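Local coordinates for phenazine biosynthesis protein, PhzF family (Bacillus anthracis, PDB 3EDN), which is of unproven function but has the diaminopimelate epimerase-like fold of the PhzF family, whose members include an isomerase of phenazine biosynthesis, at residues 237-241 and 242-246. Residues are numbered along the deposited sequence; the frame is centred on the assembly and turned at random.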
loop_
_atom_site.group_PDB
_atom_site.type_symbol
_atom_site.label_atom_id
_atom_site.label_comp_id
_atom_site.label_asym_id
_atom_site.label_seq_id
_atom_site.Cartn_x
_atom_site.Cartn_y
_atom_site.Cartn_z
ATOM N N GLY A 237 -29.382 -15.181 -13.476
ATOM C CA GLY A 237 -30.640 -14.489 -13.152
ATOM C C GLY A 237 -31.162 -13.714 -14.348
ATOM O O GLY A 237 -32.357 -13.751 -14.658
ATOM N N ALA A 238 -30.269 -12.986 -15.010
ATOM C CA ALA A 238 -30.659 -12.243 -16.206
ATOM C C ALA A 238 -31.147 -13.194 -17.283
ATOM O O ALA A 238 -32.093 -12.890 -18.002
ATOM C CB ALA A 238 -29.503 -11.430 -16.727
ATOM N N TYR A 239 -30.460 -14.319 -17.424
ATOM C CA TYR A 239 -30.823 -15.332 -18.398
ATOM C C TYR A 239 -32.222 -15.863 -18.085
ATOM O O TYR A 239 -33.070 -15.982 -18.972
ATOM C CB TYR A 239 -29.785 -16.460 -18.356
ATOM C CG TYR A 239 -30.017 -17.554 -19.358
ATOM C CD1 TYR A 239 -29.339 -17.568 -20.575
ATOM C CD2 TYR A 239 -30.887 -18.600 -19.081
ATOM C CE1 TYR A 239 -29.545 -18.586 -21.491
ATOM C CE2 TYR A 239 -31.094 -19.624 -19.992
ATOM C CZ TYR A 239 -30.446 -19.599 -21.196
ATOM O OH TYR A 239 -30.651 -20.637 -22.060
ATOM N N TYR A 240 -32.481 -16.173 -16.819
ATOM C CA TYR A 240 -33.777 -16.698 -16.393
ATOM C C TYR A 240 -34.887 -15.728 -16.743
ATOM O O TYR A 240 -35.921 -16.128 -17.288
ATOM C CB TYR A 240 -33.732 -16.917 -14.880
ATOM C CG TYR A 240 -34.891 -17.667 -14.262
ATOM C CD1 TYR A 240 -34.962 -19.049 -14.331
ATOM C CD2 TYR A 240 -35.885 -16.989 -13.573
ATOM C CE1 TYR A 240 -35.998 -19.745 -13.739
ATOM C CE2 TYR A 240 -36.927 -17.669 -12.976
ATOM C CZ TYR A 240 -36.978 -19.044 -13.065
ATOM O OH TYR A 240 -38.011 -19.735 -12.472
ATOM N N ALA A 241 -34.665 -14.455 -16.440
ATOM C CA ALA A 241 -35.653 -13.410 -16.696
ATOM C C ALA A 241 -35.842 -13.150 -18.192
ATOM O O ALA A 241 -36.863 -12.602 -18.583
ATOM C CB ALA A 241 -35.250 -12.114 -15.978
ATOM N N THR A 242 -34.862 -13.535 -19.012
ATOM C CA THR A 242 -34.883 -13.241 -20.450
ATOM C C THR A 242 -35.388 -14.425 -21.285
ATOM O O THR A 242 -36.062 -14.217 -22.309
ATOM C CB THR A 242 -33.480 -12.785 -20.945
ATOM O OG1 THR A 242 -33.022 -11.680 -20.150
ATOM C CG2 THR A 242 -33.530 -12.336 -22.415
ATOM N N TYR A 243 -35.098 -15.651 -20.845
ATOM C CA TYR A 243 -35.416 -16.856 -21.621
ATOM C C TYR A 243 -36.367 -17.842 -20.953
ATOM O O TYR A 243 -36.979 -18.672 -21.633
ATOM C CB TYR A 243 -34.130 -17.623 -21.970
ATOM C CG TYR A 243 -33.123 -16.835 -22.774
ATOM C CD1 TYR A 243 -33.315 -16.597 -24.133
ATOM C CD2 TYR A 243 -31.976 -16.335 -22.180
ATOM C CE1 TYR A 243 -32.388 -15.880 -24.865
ATOM C CE2 TYR A 243 -31.046 -15.615 -22.902
ATOM C CZ TYR A 243 -31.257 -15.384 -24.246
ATOM O OH TYR A 243 -30.320 -14.655 -24.950
ATOM N N VAL A 244 -36.486 -17.783 -19.627
ATOM C CA VAL A 244 -37.188 -18.840 -18.908
ATOM C C VAL A 244 -38.522 -18.366 -18.339
ATOM O O VAL A 244 -39.575 -18.925 -18.659
ATOM C CB VAL A 244 -36.310 -19.468 -17.798
ATOM C CG1 VAL A 244 -37.016 -20.662 -17.163
ATOM C CG2 VAL A 244 -34.960 -19.888 -18.356
ATOM N N GLU A 245 -38.476 -17.336 -17.501
ATOM C CA GLU A 245 -39.678 -16.789 -16.886
ATOM C C GLU A 245 -39.688 -15.294 -17.130
ATOM O O GLU A 245 -39.172 -14.521 -16.322
ATOM C CB GLU A 245 -39.704 -17.086 -15.383
ATOM C CG GLU A 245 -39.906 -18.562 -15.011
ATOM C CD GLU A 245 -41.247 -19.113 -15.465
ATOM O OE1 GLU A 245 -42.196 -18.318 -15.634
ATOM O OE2 GLU A 245 -41.355 -20.343 -15.648
ATOM N N LYS A 246 -40.271 -14.885 -18.255
ATOM C CA LYS A 246 -40.185 -13.492 -18.697
ATOM C C LYS A 246 -41.293 -12.603 -18.166
ATOM O O LYS A 246 -41.190 -11.375 -18.227
ATOM C CB LYS A 246 -40.248 -13.413 -20.217
ATOM C CG LYS A 246 -39.158 -14.138 -20.939
ATOM C CD LYS A 246 -39.333 -13.861 -22.402
ATOM C CE LYS A 246 -39.130 -15.093 -23.231
ATOM N NZ LYS A 246 -39.444 -14.747 -24.640
HETATM O O HOH W 1 -38.561 -10.640 -19.089
#
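One face of the Tyr-239 ring carries the ring of Tyr-243, whose CD2 stands over the rim, 3.3 Å from Tyr-239 CD1. The two planes meet at 44° and their centroids are 4.5 Å apart, so the rings lean obliquely on one another while the two side chains cross at about a right angle. A face of the Tyr-243 ring in turn takes the CG2 methyl of Thr-242 over its centre. One residue further along, the Tyr-240 ring is approached obliquely at two places: Val-244 CG1 lies 3.7 Å from CE1, while the bent Glu-245 chain runs alongside and brings its CG to 3.4 Å from the phenol OH. Tyr-240 reaches both because its CG is anti to the backbone N (chi1 -170°), which carries the ring along the helix toward its C-terminal end.

Toward the C-terminal end the backbone bonding pattern changes. Tyr-239 O accepts from Tyr-243 N in the regular i to i+4 way and also from Thr-242 N, which sits above the carbonyl plane. Tyr-240 O is gripped from opposite faces of its plane by Val-244 N and, in a wider pi-type turn, by Glu-245 N at 2.8 Å. With chi1 at -54°, Thr-242 OG1 folds back beside its own N and donates to Ala-238 O at 2.6 Å; the Thr-242 amide adds a weak bond to the same oxygen. A water donates to both Ala-241 O and Lys-246 O, tying the helical residue to the loop.

Tyr-239 joins this end of helix 230-244 to strands 156-159 and 163-168, and its OH hydrogen-bonds Pro-154 O, whereas Tyr-240 and Ala-241 lean on Met-252 of strand 251-258, the strand that follows the helix.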